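Local coordinates for aspartate-semialdehyde dehydrogenase (Candida albicans, PDB 3HSK), which catalyses the NADPH-dependent reductive dephosphorylation of 4-phospho-L-aspartate to aspartate semialdehyde, the second step toward methionine, threonine and isoleucine, at residues H316-D319 with R323-P326; D146-K151 with P163-C168; S40-F45 with G306-P311. One frame throughout, in Å; residues are numbered along the deposited sequence.

Contact 1. Residues H316-D319 with R323-P326; sequences HVLD and RPQP
L318 reaches across to R323 and P324 with one methyl group, CD1, which rests against both residues. It lies 3.7 Å from CB of P324 and 3.8 Å from CB of R323, while L318 CB, lower on the same side chain, comes within 4.1 Å of R323 CB. Both the leucine and the arginine carry CG beside the backbone N, anti to the carbonyl carbon (chi1 -56° and -55°), and the two chains run obliquely to one another. R323 gives the leucine only the foot of its side chain: bends at chi2 and chi3 carry the guanidinium off to helix 326-329, where NH2 makes a salt bridge to D329. The proline follows a cis peptide bond, and its CB touches the methyl. Backbone bonds from L318 to V340 tie strand 315-318, outermost in the mixed sheet of this chain, to strand 338-345, and the loop folds back beside it; from the same loop Q325 OE1 takes a hydrogen bond from N219 of the second subunit. No hydrogen bond joins the two segments, so the short loop between them is closed here by aliphatic contact; the arginine's charge is paired with D329, and its alkyl base packs on L318.

Contact 2. Residues D146-K151 with P163-C168; sequences DVVENK and PGFIIC
The first turns of helix 146-157 lie beside the start of strand 165-169, with V148 nearest F165 (CA to CA 7.1 Å) and K151 nearest P163. V148 is the side chain that carries the contact. Its CG2 serves two residues of the strand, meeting CD1 of I167 at 3.8 Å, the two side chains at a slant, and lying over one face of the F165 ring. CG1 lies 4.3 Å from CB of F165, and V148 CB, 4.3 Å above the plane of the F165 ring, is offset toward the rim. The valine's chi1 of -54° sets CG1 beside the backbone N and CG2 between N and the carbonyl carbon, which turns CG2 to the strand. I167 starts off to one side of the helix, but its extended chi2 (161°) brings CD1 back to the valine. At the solvent side the contact thins out: P163 CG approaches the carbonyl O of K151 at 4.2 Å. Beyond the segments, L375 of helix 364-376 packs on both F165 and I167. The unit is a beta-alpha-beta crossover, strand 135-136 to helix 146-157 to strand 165-169, in the parallel sheet of the NAD-binding domain. With no hydrogen bond between the segments, helix meets strand here by apolar contact, centred on V148 against F165 and I167; V152 adds to it from the next turn.

Contact 3. Residues S40-F45 with G306-P311; sequences SKHPEF and GCHSAP
H308 projects from its loop toward H42, P43 and E44, and the two imidazoles meet aslant, with centroids 4.7 Å apart and planes at 51°. The nearest atoms are H42 NE2 and H308 ND1, 3.6 Å apart and not hydrogen-bonded. H308 holds CG anti to the backbone N (chi1 -175°), which extends its ring from the type I turn C307-A310; CE1 then lies over a face of the H42 ring and 3.8 Å from P43 CD. F45 CD2 packs on the opposite face, 3.4 Å above the plane of the H42 ring and offset toward the rim, so this ring is sandwiched. It is also held at both nitrogens. H42 ND1 accepts the backbone N-H of E44 at 3.2 Å, the donor lying in the ring plane with an N-H...N angle of 154°, and NE2 is hydrogen-bonded to E373 of helix 364-376. E44 runs extended beyond CG, antiparallel to H308, and brings OE1 to 4.1 Å from H308 CB, its carboxylate steeply inclined to the imidazole. E373 also accepts the N-H of S309 through OE1, so this one carboxylate links both loops. The contact thus joins the loop after helix 30-39 of the NAD-binding domain to the dimerisation domain at the surface. Since H42 ND1 accepts a hydrogen bond, it is probably unprotonated and NE2 probably carries the hydrogen toward E373, which would leave the imidazole neutral and allow it to approach H308 without a like charge.

Contact 2 lies within the NAD-binding fold, contact 1 at strand 315-318, outermost in the mixed sheet of this chain and on the opposite side of the chain's centre, and contact 3 bridges the two family regions. The centres of contact 1 and contact 2 lie about 36 Å apart. Those of contact 1 and contact 3 are separated by about 26 Å, and those of contact 2 and contact 3 by about 21 Å. Contact 2 is nested in the chain loop that contact 3 closes, and both border helix 364-376. Contacts 2 and 3 lie away from the annotated sites, whereas in contact 1 the side chain of P324 is about 10 Å from that of H272, the predicted proton acceptor.

Contact 1. Residues H316-D319 with R323-P326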
loop_
_atom_site.group_PDB
_atom_site.type_symbol
_atom_site.label_atom_id
_atom_site.label_comp_id
_atom_site.label_asym_id
_atom_site.label_seq_id
_atom_site.Cartn_x
_atom_site.Cartn_y
_atom_site.Cartn_z
ATOM N N HIS A 316 -7.787 12.243 14.257
ATOM C CA HIS A 316 -7.730 11.364 15.419
ATOM C C HIS A 316 -6.450 10.535 15.378
ATOM O O HIS A 316 -6.311 9.610 14.566
ATOM C CB HIS A 316 -8.972 10.474 15.517
ATOM C CG HIS A 316 -9.080 9.726 16.814
ATOM N ND1 HIS A 316 -8.595 10.221 18.006
ATOM C CD2 HIS A 316 -9.644 8.530 17.108
ATOM C CE1 HIS A 316 -8.838 9.356 18.974
ATOM N NE2 HIS A 316 -9.478 8.323 18.457
ATOM N N VAL A 317 -5.506 10.902 16.242
ATOM C CA VAL A 317 -4.249 10.174 16.396
ATOM C C VAL A 317 -4.510 8.906 17.228
ATOM O O VAL A 317 -5.090 8.972 18.309
ATOM C CB VAL A 317 -3.155 11.070 17.040
ATOM C CG1 VAL A 317 -1.879 10.295 17.289
ATOM C CG2 VAL A 317 -2.863 12.277 16.157
ATOM N N LEU A 318 -4.102 7.758 16.694
ATOM C CA LEU A 318 -4.297 6.469 17.351
ATOM C C LEU A 318 -2.954 5.857 17.738
ATOM O O LEU A 318 -2.018 5.849 16.935
ATOM C CB LEU A 318 -5.065 5.516 16.432
ATOM C CG LEU A 318 -6.432 5.957 15.893
ATOM C CD1 LEU A 318 -6.829 5.082 14.730
ATOM C CD2 LEU A 318 -7.498 5.908 16.972
ATOM N N ASP A 319 -2.873 5.342 18.966
ATOM C CA ASP A 319 -1.617 4.830 19.527
ATOM C C ASP A 319 -1.436 3.322 19.391
ATOM O O ASP A 319 -0.314 2.824 19.510
ATOM C CB ASP A 319 -1.488 5.221 21.004
ATOM C CG ASP A 319 -1.300 6.714 21.198
ATOM O OD1 ASP A 319 -0.477 7.314 20.470
ATOM O OD2 ASP A 319 -1.972 7.285 22.084
ATOM N N ARG A 323 -3.469 0.229 14.114
ATOM C CA ARG A 323 -4.561 1.139 13.789
ATOM C C ARG A 323 -4.050 2.314 12.950
ATOM O O ARG A 323 -2.868 2.674 13.053
ATOM C CB ARG A 323 -5.247 1.641 15.068
ATOM C CG ARG A 323 -5.755 0.536 15.997
ATOM C CD ARG A 323 -6.895 -0.264 15.390
ATOM N NE ARG A 323 -8.187 0.357 15.654
ATOM C CZ ARG A 323 -8.995 0.013 16.656
ATOM N NH1 ARG A 323 -8.654 -0.963 17.494
ATOM N NH2 ARG A 323 -10.150 0.638 16.813
ATOM N N PRO A 324 -4.925 2.908 12.107
ATOM C CA PRO A 324 -6.345 2.599 11.877
ATOM C C PRO A 324 -6.625 1.389 10.969
ATOM O O PRO A 324 -5.796 1.034 10.140
ATOM C CB PRO A 324 -6.860 3.868 11.204
ATOM C CG PRO A 324 -5.697 4.384 10.465
ATOM C CD PRO A 324 -4.478 4.032 11.267
ATOM N N GLN A 325 -7.796 0.777 11.139
ATOM C CA GLN A 325 -8.298 -0.251 10.215
ATOM C C GLN A 325 -9.648 0.213 9.678
ATOM O O GLN A 325 -10.482 0.679 10.452
ATOM C CB GLN A 325 -8.442 -1.615 10.901
ATOM C CG GLN A 325 -7.124 -2.248 11.358
ATOM C CD GLN A 325 -7.313 -3.507 12.196
ATOM O OE1 GLN A 325 -8.324 -4.203 12.077
ATOM N NE2 GLN A 325 -6.331 -3.811 13.043
ATOM N N PRO A 326 -9.867 0.095 8.351
ATOM C CA PRO A 326 -11.095 0.590 7.722
ATOM C C PRO A 326 -12.370 0.110 8.403
ATOM O O PRO A 326 -13.282 0.903 8.612
ATOM C CB PRO A 326 -11.024 0.023 6.301
ATOM C CG PRO A 326 -9.607 -0.237 6.051
ATOM C CD PRO A 326 -8.951 -0.514 7.371
#

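Contact 2. Residues D146-K151 with P163-C168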
loop_
_atom_site.group_PDB
_atom_site.type_symbol
_atom_site.label_atom_id
_atom_site.label_comp_id
_atom_site.label_asym_id
_atom_site.label_seq_id
_atom_site.Cartn_x
_atom_site.Cartn_y
_atom_site.Cartn_z
ATOM N N ASP A 146 -10.392 32.874 -0.709
ATOM C CA ASP A 146 -10.195 34.333 -0.700
ATOM C C ASP A 146 -10.103 34.881 -2.118
ATOM O O ASP A 146 -10.508 36.013 -2.371
ATOM C CB ASP A 146 -8.931 34.748 0.070
ATOM C CG ASP A 146 -8.936 34.305 1.532
ATOM O OD1 ASP A 146 -10.002 33.935 2.071
ATOM O OD2 ASP A 146 -7.845 34.328 2.145
ATOM N N VAL A 147 -9.561 34.079 -3.035
ATOM C CA VAL A 147 -9.435 34.486 -4.438
ATOM C C VAL A 147 -10.796 34.855 -5.040
ATOM O O VAL A 147 -10.933 35.915 -5.661
ATOM C CB VAL A 147 -8.723 33.417 -5.292
ATOM C CG1 VAL A 147 -8.671 33.834 -6.754
ATOM C CG2 VAL A 147 -7.320 33.188 -4.772
ATOM N N VAL A 148 -11.803 34.004 -4.833
ATOM C CA VAL A 148 -13.155 34.311 -5.317
ATOM C C VAL A 148 -13.824 35.359 -4.434
ATOM O O VAL A 148 -14.577 36.195 -4.931
ATOM C CB VAL A 148 -14.079 33.052 -5.493
ATOM C CG1 VAL A 148 -13.426 32.004 -6.390
ATOM C CG2 VAL A 148 -14.492 32.450 -4.149
ATOM N N GLU A 149 -13.530 35.309 -3.131
ATOM C CA GLU A 149 -14.073 36.259 -2.157
ATOM C C GLU A 149 -13.729 37.713 -2.513
ATOM O O GLU A 149 -14.601 38.576 -2.496
ATOM C CB GLU A 149 -13.597 35.929 -0.739
ATOM C CG GLU A 149 -14.290 36.751 0.347
ATOM C CD GLU A 149 -13.617 36.670 1.715
ATOM O OE1 GLU A 149 -12.694 35.844 1.902
ATOM O OE2 GLU A 149 -14.024 37.440 2.616
ATOM N N ASN A 150 -12.459 37.965 -2.832
ATOM C CA ASN A 150 -12.011 39.290 -3.237
ATOM C C ASN A 150 -12.641 39.706 -4.564
ATOM O O ASN A 150 -13.123 40.825 -4.698
ATOM C CB ASN A 150 -10.482 39.347 -3.329
ATOM C CG ASN A 150 -9.802 39.175 -1.980
ATOM O OD1 ASN A 150 -10.355 39.530 -0.937
ATOM N ND2 ASN A 150 -8.589 38.629 -1.997
ATOM N N LYS A 151 -12.641 38.792 -5.531
ATOM C CA LYS A 151 -13.273 39.021 -6.832
ATOM C C LYS A 151 -14.745 39.416 -6.687
ATOM O O LYS A 151 -15.190 40.398 -7.287
ATOM C CB LYS A 151 -13.142 37.775 -7.716
ATOM C CG LYS A 151 -13.488 38.000 -9.179
ATOM C CD LYS A 151 -13.538 36.686 -9.937
ATOM C CE LYS A 151 -13.829 36.913 -11.414
ATOM N NZ LYS A 151 -12.646 37.426 -12.167
ATOM N N PRO A 163 -20.444 38.413 -9.696
ATOM C CA PRO A 163 -19.897 37.790 -10.907
ATOM C C PRO A 163 -20.281 36.329 -11.159
ATOM O O PRO A 163 -20.529 35.952 -12.314
ATOM C CB PRO A 163 -18.379 37.930 -10.723
ATOM C CG PRO A 163 -18.176 38.123 -9.278
ATOM C CD PRO A 163 -19.377 38.852 -8.779
ATOM N N GLY A 164 -20.340 35.513 -10.111
ATOM C CA GLY A 164 -20.554 34.080 -10.309
ATOM C C GLY A 164 -19.225 33.387 -10.538
ATOM O O GLY A 164 -18.344 33.921 -11.215
ATOM N N PHE A 165 -19.079 32.192 -9.973
ATOM C CA PHE A 165 -17.775 31.548 -9.881
ATOM C C PHE A 165 -17.909 30.045 -9.694
ATOM O O PHE A 165 -19.011 29.534 -9.498
ATOM C CB PHE A 165 -17.018 32.122 -8.682
ATOM C CG PHE A 165 -17.774 32.002 -7.384
ATOM C CD1 PHE A 165 -17.748 30.815 -6.654
ATOM C CD2 PHE A 165 -18.525 33.071 -6.903
ATOM C CE1 PHE A 165 -18.446 30.694 -5.466
ATOM C CE2 PHE A 165 -19.228 32.964 -5.708
ATOM C CZ PHE A 165 -19.183 31.770 -4.984
ATOM N N ILE A 166 -16.773 29.353 -9.724
ATOM C CA ILE A 166 -16.724 27.931 -9.407
ATOM C C ILE A 166 -15.586 27.608 -8.425
ATOM O O ILE A 166 -14.459 28.091 -8.573
ATOM C CB ILE A 166 -16.667 27.049 -10.697
ATOM C CG1 ILE A 166 -16.669 25.553 -10.351
ATOM C CG2 ILE A 166 -15.484 27.437 -11.581
ATOM C CD1 ILE A 166 -16.979 24.633 -11.522
ATOM N N ILE A 167 -15.915 26.817 -7.408
ATOM C CA ILE A 167 -14.931 26.227 -6.507
ATOM C C ILE A 167 -14.987 24.707 -6.654
ATOM O O ILE A 167 -16.057 24.114 -6.584
ATOM C CB ILE A 167 -15.176 26.657 -5.032
ATOM C CG1 ILE A 167 -14.812 28.138 -4.852
ATOM C CG2 ILE A 167 -14.394 25.773 -4.060
ATOM C CD1 ILE A 167 -15.422 28.776 -3.635
ATOM N N CYS A 168 -13.827 24.090 -6.865
ATOM C CA CYS A 168 -13.749 22.652 -7.109
ATOM C C CYS A 168 -13.413 21.828 -5.862
ATOM O O CYS A 168 -12.601 22.234 -5.028
ATOM C CB CYS A 168 -12.761 22.362 -8.237
ATOM S SG CYS A 168 -13.406 22.750 -9.887
#

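Contact 3. Residues S40-F45 with G306-P311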
loop_
_atom_site.group_PDB
_atom_site.type_symbol
_atom_site.label_atom_id
_atom_site.label_comp_id
_atom_site.label_asym_id
_atom_site.label_seq_id
_atom_site.Cartn_x
_atom_site.Cartn_y
_atom_site.Cartn_z
ATOM N N SER A 40 -30.359 17.310 3.115
ATOM C CA SER A 40 -31.679 16.970 3.622
ATOM C C SER A 40 -31.768 17.136 5.138
ATOM O O SER A 40 -32.840 17.411 5.677
ATOM C CB SER A 40 -32.021 15.533 3.238
ATOM O OG SER A 40 -33.416 15.389 3.079
ATOM N N LYS A 41 -30.633 16.966 5.810
ATOM C CA LYS A 41 -30.544 17.059 7.267
ATOM C C LYS A 41 -30.015 18.428 7.720
ATOM O O LYS A 41 -29.949 18.714 8.920
ATOM C CB LYS A 41 -29.636 15.949 7.804
ATOM C CG LYS A 41 -29.959 14.556 7.274
ATOM C CD LYS A 41 -28.747 13.648 7.361
ATOM C CE LYS A 41 -29.105 12.211 7.033
ATOM N NZ LYS A 41 -27.905 11.319 7.076
ATOM N N HIS A 42 -29.641 19.268 6.756
ATOM C CA HIS A 42 -29.032 20.557 7.065
ATOM C C HIS A 42 -30.081 21.631 7.345
ATOM O O HIS A 42 -30.968 21.864 6.523
ATOM C CB HIS A 42 -28.092 21.001 5.944
ATOM C CG HIS A 42 -26.910 21.780 6.429
ATOM N ND1 HIS A 42 -27.019 23.050 6.955
ATOM C CD2 HIS A 42 -25.594 21.467 6.477
ATOM C CE1 HIS A 42 -25.822 23.486 7.303
ATOM N NE2 HIS A 42 -24.940 22.545 7.022
ATOM N N PRO A 43 -29.981 22.284 8.519
ATOM C CA PRO A 43 -30.903 23.336 8.956
ATOM C C PRO A 43 -30.712 24.661 8.215
ATOM O O PRO A 43 -31.592 25.522 8.250
ATOM C CB PRO A 43 -30.543 23.523 10.441
ATOM C CG PRO A 43 -29.653 22.361 10.802
ATOM C CD PRO A 43 -28.948 22.025 9.538
ATOM N N GLU A 44 -29.569 24.811 7.553
ATOM C CA GLU A 44 -29.182 26.072 6.932
ATOM C C GLU A 44 -29.471 26.100 5.430
ATOM O O GLU A 44 -29.489 27.169 4.822
ATOM C CB GLU A 44 -27.693 26.320 7.181
ATOM C CG GLU A 44 -27.298 27.764 7.443
ATOM C CD GLU A 44 -25.967 27.872 8.185
ATOM O OE1 GLU A 44 -25.765 27.124 9.171
ATOM O OE2 GLU A 44 -25.124 28.705 7.784
ATOM N N PHE A 45 -29.696 24.927 4.836
ATOM C CA PHE A 45 -29.928 24.822 3.393
ATOM C C PHE A 45 -31.302 24.271 3.033
ATOM O O PHE A 45 -31.902 23.508 3.789
ATOM C CB PHE A 45 -28.832 23.986 2.717
ATOM C CG PHE A 45 -27.467 24.605 2.798
ATOM C CD1 PHE A 45 -27.099 25.629 1.926
ATOM C CD2 PHE A 45 -26.549 24.171 3.749
ATOM C CE1 PHE A 45 -25.835 26.212 2.004
ATOM C CE2 PHE A 45 -25.286 24.744 3.834
ATOM C CZ PHE A 45 -24.927 25.768 2.960
ATOM N N GLY A 306 -16.870 28.802 12.844
ATOM C CA GLY A 306 -18.133 28.352 13.430
ATOM C C GLY A 306 -19.032 27.579 12.479
ATOM O O GLY A 306 -20.225 27.421 12.743
ATOM N N CYS A 307 -18.458 27.090 11.381
ATOM C CA CYS A 307 -19.204 26.339 10.371
ATOM C C CYS A 307 -19.872 25.085 10.932
ATOM O O CYS A 307 -19.280 24.350 11.729
ATOM C CB CYS A 307 -18.296 25.973 9.202
ATOM S SG CYS A 307 -17.711 27.398 8.275
ATOM N N HIS A 308 -21.103 24.853 10.485
ATOM C CA HIS A 308 -21.994 23.831 11.043
ATOM C C HIS A 308 -21.514 22.381 10.878
ATOM O O HIS A 308 -21.710 21.557 11.773
ATOM C CB HIS A 308 -23.397 23.998 10.447
ATOM C CG HIS A 308 -24.424 23.082 11.037
ATOM N ND1 HIS A 308 -24.676 21.824 10.535
ATOM C CD2 HIS A 308 -25.271 23.246 12.082
ATOM C CE1 HIS A 308 -25.627 21.248 11.247
ATOM N NE2 HIS A 308 -26.008 22.091 12.192
ATOM N N SER A 309 -20.897 22.076 9.740
ATOM C CA SER A 309 -20.473 20.710 9.426
ATOM C C SER A 309 -18.973 20.490 9.650
ATOM O O SER A 309 -18.434 19.436 9.306
ATOM C CB SER A 309 -20.863 20.350 7.989
ATOM N N ALA A 310 -18.303 21.482 10.230
ATOM C CA ALA A 310 -16.865 21.395 10.456
ATOM C C ALA A 310 -16.540 20.620 11.733
ATOM O O ALA A 310 -17.178 20.827 12.767
ATOM C CB ALA A 310 -16.247 22.785 10.498
ATOM N N PRO A 311 -15.550 19.714 11.662
ATOM C CA PRO A 311 -15.116 19.055 12.887
ATOM C C PRO A 311 -14.198 19.974 13.687
ATOM O O PRO A 311 -13.424 20.738 13.094
ATOM C CB PRO A 311 -14.351 17.828 12.377
ATOM C CG PRO A 311 -13.862 18.206 11.025
ATOM C CD PRO A 311 -14.794 19.260 10.478
#